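Local structure of putative metal-dependent hydrolase (Bacillus subtilis, 6KNS) at residues D59-S64 / A72-L77; G27-F30 / Y35-L38; H217-H220 / N226-K229. The protein is a metallo-beta-lactamase fold protein that binds zinc and calcium and is probably a hydrolase, perhaps acting in tRNA 3'-end processing as its relatives do. All blocks are in the same frame, centred on the assembly; numbering follows the deposited sequence.

Contact 1 of 3, residues D59-S64 / A72-L77; sequences DAVILS and ADIGPL. With CA (calcium ion), chain F.
Val61 and Leu63 meet Ile74 and Leu77 through methyl groups alone, in a contact that has a metal-binding residue at one end yet no hydrogen bond between its two segments. This is strand-on-helix packing in the metallo-beta-lactamase fold. Strand 60-62 belongs to a mixed sheet, and the helix that begins at Ile74 lies against one face of it. The backbones stay well apart, with 9.4 Å between Val61 CA and Ile74 CA. Side chains bridge the gap. Leu63 and Ile74 reach toward each other tip to tip, with CD2 of Leu63 4.2 Å from CD1 of Ile74. The same Ile74 methyl also lies near CG1 of Val61. Leu77 has its CG anti to the backbone N (chi1 178°), and its CD2 branch lies 3.8 Å from CG2 of Val61 as the two side chains slide past each other in opposite directions. Leu94 and Ile96 of the neighbouring strand 94-98 add to this apolar layer. The first turn of the helix is closed by Leu77 N, which bonds to Asp73 O at 2.9 Å. Asp73 sits at the N-cap position, but its carboxylate bonds instead to Leu46 N and to Ser43 of the second subunit. At the far end of 59-64, Asp59 OD2 binds calcium at 2.6 Å, together with the backbone oxygens of Asp34 and Lys57. A water is a further ligand, with its oxygen 2.5 Å from the calcium ion.

Contact 2 of 3, residues G27-F30 / Y35-L38; sequences GYLF and YSLL
Phe30 and Leu37 form a hydrogen-bonded antiparallel pair, tied by two backbone bonds. Phe30 N donates to Leu37 O at 2.8 Å with an N-H...O angle of 170°. Leu37 N returns the bond to Phe30 O at the same length and almost as straight. Leu29 and Leu38 make the adjoining non-hydrogen-bonded pair. Beside it, a CA-H...O contact runs from Leu38 CA to Tyr28 O, 3.6 Å apart. The short strand axes pass within 4.7 Å at an angle of 164°.

Side-chain packing falls on both faces of the sheet. On one face, CB of Phe30 lies 4.2 Å from CB of Leu37. The phenyl ring then leads away from Leu37, because its CG is anti to the carbonyl carbon (chi1 -75°). Tyr28 O lies at the ring edge, in its plane. Phe131 of strand 131-137 touches both Phe30 and Leu37 on this face. On the other face, Leu29 CD1 comes 4.3 Å from Ser36 CB, and Leu38 CD1 lies over the backbone of Tyr28, 3.8 Å from Tyr28 O.

Two polar bonds link the strands to the surroundings of the metal sites. Tyr28 OH hydrogen-bonds to Thr216 OG1, next to the zinc ligand His217. Ser36 N hydrogen-bonds to Asp59 OD2, which binds calcium. The whole is a beta hairpin, here part of a mixed sheet of the metallo-beta-lactamase fold.

Contact 3 of 3, residues H217-H220 / N226-K229; sequences HLPH and NLRK. With ZN (zinc ion), chain G.
Leu218 and Leu227 come closest in backbone terms, with 9.3 Å between their CA atoms, as the loop 217-220 runs past one turn of the helix 225-231. Side chains from both segments bridge that distance. Leu227 points its CB at the loop, and its CG is anti to the carbonyl carbon (chi1 -61°). This brings CD1 up to two neighbouring partners on the loop. It lies 4.0 Å from Pro219 CD, meeting the ring at that carbon. It also lies 4.1 Å from CD2 of Leu218, whose side chain crosses that of Leu227 obliquely. Tyr185 touches both Pro219 and Leu227, and Ile241 of strand 238-241 packs on Leu218. The loop has polar ties of its own: Leu218 bonds through its backbone to Cys14 and Gly16, and Pro219 O accepts a bond from His224 NE2. Just before this apolar patch, His217 turns the other way and binds zinc through NE2 at 2.1 Å. Asp69, His70 and Asp161 complete that ion's protein ligands. The chemistry is therefore divided along four residues: the loop meets the helix only through buried hydrocarbon, without a hydrogen bond between the two segments, while the preceding imidazole binds the metal.

How the contacts relate
From the N terminus, contact 2 comes first and closes the tight turn between strands 27-32 and 35-39. Contact 1 follows, closing the short link from strand 60-62 to helix 74-86 that carries zinc ligands His65, His67, Asp69 and His70. Contact 3 lies much later and closes the loop between strand 212-216 and helix 225-231. The three run in series; none nests or crosses. Contacts 1 and 2 touch in one sheet, where strands 60-62 and 35-39 are neighbours and Ile62 N probably bonds to Leu38 O at 2.8 Å. Contact 3 lies just after strand 212-216 of the second sheet, its centre about 25 Å from that of contact 1.

Contact 1 of 3, residues D59-S64 / A72-L77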
loop_
_atom_site.group_PDB
_atom_site.type_symbol
_atom_site.label_atom_id
_atom_site.label_comp_id
_atom_site.label_asym_id
_atom_site.label_seq_id
_atom_site.Cartn_x
_atom_site.Cartn_y
_atom_site.Cartn_z
ATOM N N ASP A 59 16.149 -5.669 -8.572
ATOM C CA ASP A 59 16.549 -6.981 -9.061
ATOM C C ASP A 59 15.771 -8.133 -8.444
ATOM O O ASP A 59 15.602 -9.170 -9.075
ATOM C CB ASP A 59 18.033 -7.226 -8.803
ATOM C CG ASP A 59 18.928 -6.206 -9.513
ATOM O OD1 ASP A 59 19.327 -6.430 -10.679
ATOM O OD2 ASP A 59 19.201 -5.165 -8.912
ATOM N N ALA A 60 15.338 -7.995 -7.196
ATOM C CA ALA A 60 14.604 -9.086 -6.567
ATOM C C ALA A 60 13.901 -8.592 -5.337
ATOM O O ALA A 60 14.260 -7.566 -4.790
ATOM C CB ALA A 60 15.561 -10.254 -6.221
ATOM N N VAL A 61 12.867 -9.320 -4.953
ATOM C CA VAL A 61 12.129 -9.098 -3.737
ATOM C C VAL A 61 12.152 -10.418 -2.966
ATOM O O VAL A 61 12.137 -11.480 -3.567
ATOM C CB VAL A 61 10.682 -8.719 -4.033
ATOM C CG1 VAL A 61 9.874 -8.553 -2.729
ATOM C CG2 VAL A 61 10.620 -7.435 -4.884
ATOM N N ILE A 62 12.187 -10.338 -1.637
ATOM C CA ILE A 62 11.998 -11.516 -0.780
ATOM C C ILE A 62 11.076 -11.139 0.369
ATOM O O ILE A 62 11.194 -10.026 0.923
ATOM C CB ILE A 62 13.342 -12.109 -0.257
ATOM C CG1 ILE A 62 13.095 -13.348 0.604
ATOM C CG2 ILE A 62 14.104 -11.116 0.605
ATOM C CD1 ILE A 62 14.372 -14.219 0.725
ATOM N N LEU A 63 10.167 -12.057 0.677
ATOM C CA LEU A 63 9.085 -11.880 1.620
ATOM C C LEU A 63 9.212 -12.826 2.821
ATOM O O LEU A 63 9.313 -14.025 2.654
ATOM C CB LEU A 63 7.770 -12.191 0.918
ATOM C CG LEU A 63 7.488 -11.309 -0.292
ATOM C CD1 LEU A 63 6.140 -11.741 -0.902
ATOM C CD2 LEU A 63 7.480 -9.783 0.082
ATOM N N SER A 64 9.256 -12.265 4.035
ATOM C CA SER A 64 9.419 -13.080 5.241
ATOM C C SER A 64 8.140 -13.898 5.516
ATOM O O SER A 64 8.222 -15.036 5.987
ATOM C CB SER A 64 9.685 -12.204 6.461
ATOM O OG SER A 64 8.640 -11.242 6.608
ATOM N N ALA A 72 1.415 -5.895 1.239
ATOM C CA ALA A 72 0.352 -5.082 0.666
ATOM C C ALA A 72 0.717 -4.476 -0.671
ATOM O O ALA A 72 -0.164 -4.329 -1.498
ATOM C CB ALA A 72 -0.170 -3.963 1.663
ATOM N N ASP A 73 1.983 -4.087 -0.873
ATOM C CA ASP A 73 2.379 -3.461 -2.128
ATOM C C ASP A 73 2.858 -4.414 -3.254
ATOM O O ASP A 73 3.295 -3.944 -4.317
ATOM C CB ASP A 73 3.371 -2.308 -1.919
ATOM C CG ASP A 73 2.693 -0.928 -1.793
ATOM O OD1 ASP A 73 1.462 -0.773 -2.087
ATOM O OD2 ASP A 73 3.440 0.023 -1.399
ATOM N N ILE A 74 2.700 -5.719 -3.085
ATOM C CA ILE A 74 3.075 -6.662 -4.173
ATOM C C ILE A 74 2.222 -6.499 -5.449
ATOM O O ILE A 74 2.742 -6.470 -6.591
ATOM C CB ILE A 74 3.038 -8.106 -3.690
ATOM C CG1 ILE A 74 4.159 -8.320 -2.651
ATOM C CG2 ILE A 74 3.236 -9.105 -4.895
ATOM C CD1 ILE A 74 5.518 -8.306 -3.325
ATOM N N GLY A 75 0.915 -6.376 -5.281
ATOM C CA GLY A 75 0.039 -6.153 -6.432
ATOM C C GLY A 75 0.432 -4.923 -7.217
ATOM O O GLY A 75 0.695 -4.998 -8.422
ATOM N N PRO A 76 0.488 -3.771 -6.541
ATOM C CA PRO A 76 0.942 -2.577 -7.223
ATOM C C PRO A 76 2.335 -2.748 -7.842
ATOM O O PRO A 76 2.597 -2.202 -8.904
ATOM C CB PRO A 76 0.933 -1.515 -6.127
ATOM C CG PRO A 76 -0.106 -2.000 -5.142
ATOM C CD PRO A 76 0.034 -3.505 -5.161
ATOM N N LEU A 77 3.204 -3.552 -7.235
ATOM C CA LEU A 77 4.528 -3.793 -7.842
ATOM C C LEU A 77 4.406 -4.564 -9.151
ATOM O O LEU A 77 5.127 -4.288 -10.114
ATOM C CB LEU A 77 5.471 -4.497 -6.884
ATOM C CG LEU A 77 6.840 -4.844 -7.434
ATOM C CD1 LEU A 77 7.587 -3.596 -7.965
ATOM C CD2 LEU A 77 7.611 -5.563 -6.343
HETATM CA CA CA F . 19.659 -3.335 -10.700
HETATM O O HOH W 1 19.602 -1.884 -8.616
#

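Contact 2 of 3, residues G27-F30 / Y35-L38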
loop_
_atom_site.group_PDB
_atom_site.type_symbol
_atom_site.label_atom_id
_atom_site.label_comp_id
_atom_site.label_asym_id
_atom_site.label_seq_id
_atom_site.Cartn_x
_atom_site.Cartn_y
_atom_site.Cartn_z
ATOM N N GLY A 27 9.479 -2.785 4.986
ATOM C CA GLY A 27 10.197 -2.799 3.718
ATOM C C GLY A 27 11.637 -2.345 3.930
ATOM O O GLY A 27 11.887 -1.276 4.524
ATOM N N TYR A 28 12.593 -3.161 3.479
ATOM C CA TYR A 28 14.037 -2.862 3.659
ATOM C C TYR A 28 14.785 -3.044 2.345
ATOM O O TYR A 28 14.687 -4.103 1.710
ATOM C CB TYR A 28 14.633 -3.756 4.732
ATOM C CG TYR A 28 13.827 -3.653 5.974
ATOM C CD1 TYR A 28 14.132 -2.711 6.931
ATOM C CD2 TYR A 28 12.711 -4.451 6.166
ATOM C CE1 TYR A 28 13.358 -2.572 8.073
ATOM C CE2 TYR A 28 11.938 -4.323 7.300
ATOM C CZ TYR A 28 12.278 -3.376 8.256
ATOM O OH TYR A 28 11.520 -3.241 9.371
ATOM N N LEU A 29 15.549 -2.023 1.953
ATOM C CA LEU A 29 16.264 -2.057 0.697
ATOM C C LEU A 29 17.717 -2.431 0.966
ATOM O O LEU A 29 18.435 -1.691 1.636
ATOM C CB LEU A 29 16.179 -0.703 0.007
ATOM C CG LEU A 29 17.080 -0.437 -1.213
ATOM C CD1 LEU A 29 16.800 -1.360 -2.381
ATOM C CD2 LEU A 29 16.880 0.987 -1.655
ATOM N N PHE A 30 18.135 -3.574 0.414
ATOM C CA PHE A 30 19.512 -4.026 0.504
ATOM C C PHE A 30 20.196 -3.840 -0.829
ATOM O O PHE A 30 19.714 -4.316 -1.834
ATOM C CB PHE A 30 19.550 -5.502 0.869
ATOM C CG PHE A 30 19.218 -5.789 2.307
ATOM C CD1 PHE A 30 17.951 -5.598 2.784
ATOM C CD2 PHE A 30 20.203 -6.263 3.172
ATOM C CE1 PHE A 30 17.656 -5.879 4.096
ATOM C CE2 PHE A 30 19.915 -6.555 4.478
ATOM C CZ PHE A 30 18.655 -6.358 4.952
ATOM N N TYR A 35 23.262 -4.248 -7.689
ATOM C CA TYR A 35 22.195 -5.130 -7.230
ATOM C C TYR A 35 21.350 -4.484 -6.143
ATOM O O TYR A 35 21.902 -3.872 -5.215
ATOM C CB TYR A 35 22.774 -6.446 -6.715
ATOM C CG TYR A 35 21.764 -7.565 -6.666
ATOM C CD1 TYR A 35 21.154 -7.902 -5.465
ATOM C CD2 TYR A 35 21.426 -8.291 -7.823
ATOM C CE1 TYR A 35 20.238 -8.914 -5.393
ATOM C CE2 TYR A 35 20.486 -9.330 -7.765
ATOM C CZ TYR A 35 19.898 -9.623 -6.531
ATOM O OH TYR A 35 18.990 -10.601 -6.387
ATOM N N SER A 36 20.022 -4.653 -6.289
ATOM C CA SER A 36 19.016 -4.145 -5.391
ATOM C C SER A 36 18.028 -5.229 -4.997
ATOM O O SER A 36 17.354 -5.772 -5.870
ATOM C CB SER A 36 18.212 -3.024 -6.061
ATOM O OG SER A 36 19.010 -1.856 -6.158
ATOM N N LEU A 37 17.926 -5.475 -3.686
ATOM C CA LEU A 37 17.003 -6.461 -3.116
ATOM C C LEU A 37 16.041 -5.789 -2.143
ATOM O O LEU A 37 16.475 -5.117 -1.227
ATOM C CB LEU A 37 17.785 -7.535 -2.346
ATOM C CG LEU A 37 17.033 -8.625 -1.579
ATOM C CD1 LEU A 37 16.232 -9.465 -2.565
ATOM C CD2 LEU A 37 18.007 -9.482 -0.693
ATOM N N LEU A 38 14.751 -6.000 -2.330
ATOM C CA LEU A 38 13.758 -5.480 -1.428
ATOM C C LEU A 38 13.331 -6.623 -0.521
ATOM O O LEU A 38 12.903 -7.662 -0.998
ATOM C CB LEU A 38 12.540 -4.917 -2.190
ATOM C CG LEU A 38 11.395 -4.421 -1.280
ATOM C CD1 LEU A 38 11.740 -3.177 -0.485
ATOM C CD2 LEU A 38 10.067 -4.208 -2.026
#

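Contact 3 of 3, residues H217-H220 / N226-K229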
loop_
_atom_site.group_PDB
_atom_site.type_symbol
_atom_site.label_atom_id
_atom_site.label_comp_id
_atom_site.label_asym_id
_atom_site.label_seq_id
_atom_site.Cartn_x
_atom_site.Cartn_y
_atom_site.Cartn_z
ATOM N N HIS A 217 9.403 -2.467 13.297
ATOM C CA HIS A 217 8.046 -3.006 13.438
ATOM C C HIS A 217 7.370 -2.345 14.623
ATOM O O HIS A 217 6.811 -3.002 15.491
ATOM C CB HIS A 217 8.078 -4.510 13.596
ATOM C CG HIS A 217 6.869 -5.197 13.069
ATOM N ND1 HIS A 217 5.726 -5.373 13.820
ATOM C CD2 HIS A 217 6.608 -5.715 11.838
ATOM C CE1 HIS A 217 4.827 -6.013 13.090
ATOM N NE2 HIS A 217 5.335 -6.228 11.881
ATOM N N LEU A 218 7.406 -1.021 14.598
ATOM C CA LEU A 218 7.165 -0.179 15.761
ATOM C C LEU A 218 5.683 -0.064 16.105
ATOM O O LEU A 218 4.829 -0.184 15.226
ATOM C CB LEU A 218 7.723 1.219 15.496
ATOM C CG LEU A 218 9.204 1.291 15.186
ATOM C CD1 LEU A 218 9.595 2.769 14.762
ATOM C CD2 LEU A 218 10.005 0.759 16.383
ATOM N N PRO A 219 5.379 0.180 17.392
ATOM C CA PRO A 219 3.991 0.322 17.840
ATOM C C PRO A 219 3.432 1.721 17.573
ATOM O O PRO A 219 4.172 2.621 17.250
ATOM C CB PRO A 219 4.086 0.088 19.346
ATOM C CG PRO A 219 5.477 0.529 19.715
ATOM C CD PRO A 219 6.332 0.175 18.512
ATOM N N HIS A 220 2.120 1.877 17.700
ATOM C CA HIS A 220 1.440 3.135 17.451
ATOM C C HIS A 220 1.027 3.818 18.769
ATOM O O HIS A 220 0.023 4.518 18.811
ATOM C CB HIS A 220 0.198 2.867 16.558
ATOM C CG HIS A 220 0.560 2.278 15.227
ATOM N ND1 HIS A 220 0.722 3.049 14.097
ATOM C CD2 HIS A 220 0.874 1.014 14.863
ATOM C CE1 HIS A 220 1.091 2.283 13.088
ATOM N NE2 HIS A 220 1.177 1.039 13.518
ATOM N N ASN A 226 11.880 5.292 24.298
ATOM C CA ASN A 226 11.952 4.390 25.434
ATOM C C ASN A 226 12.325 2.990 25.026
ATOM O O ASN A 226 12.918 2.295 25.832
ATOM C CB ASN A 226 10.660 4.339 26.242
ATOM C CG ASN A 226 10.456 5.564 27.105
ATOM O OD1 ASN A 226 11.383 6.308 27.368
ATOM N ND2 ASN A 226 9.235 5.769 27.554
ATOM N N LEU A 227 11.970 2.565 23.809
ATOM C CA LEU A 227 12.348 1.222 23.332
ATOM C C LEU A 227 13.863 1.101 23.247
ATOM O O LEU A 227 14.425 0.106 23.626
ATOM C CB LEU A 227 11.732 0.914 21.957
ATOM C CG LEU A 227 10.192 0.904 21.872
ATOM C CD1 LEU A 227 9.709 0.905 20.432
ATOM C CD2 LEU A 227 9.663 -0.293 22.652
ATOM N N ARG A 228 14.520 2.130 22.731
ATOM C CA ARG A 228 15.962 2.186 22.729
ATOM C C ARG A 228 16.575 2.167 24.146
ATOM O O ARG A 228 17.535 1.425 24.386
ATOM C CB ARG A 228 16.432 3.438 22.005
ATOM C CG ARG A 228 17.910 3.592 21.997
ATOM C CD ARG A 228 18.354 4.879 21.300
ATOM N NE ARG A 228 19.755 5.064 21.612
ATOM C CZ ARG A 228 20.239 5.500 22.774
ATOM N NH1 ARG A 228 19.433 5.885 23.778
ATOM N NH2 ARG A 228 21.552 5.563 22.925
ATOM N N LYS A 229 16.045 2.969 25.070
ATOM C CA LYS A 229 16.594 2.985 26.433
ATOM C C LYS A 229 16.435 1.627 27.141
ATOM O O LYS A 229 17.328 1.151 27.871
ATOM C CB LYS A 229 15.899 4.050 27.266
ATOM C CG LYS A 229 16.165 5.472 26.833
ATOM C CD LYS A 229 15.481 6.478 27.781
ATOM C CE LYS A 229 15.636 7.890 27.254
ATOM N NZ LYS A 229 14.932 8.853 28.092
HETATM ZN ZN ZN G . 4.390 -7.725 10.738
#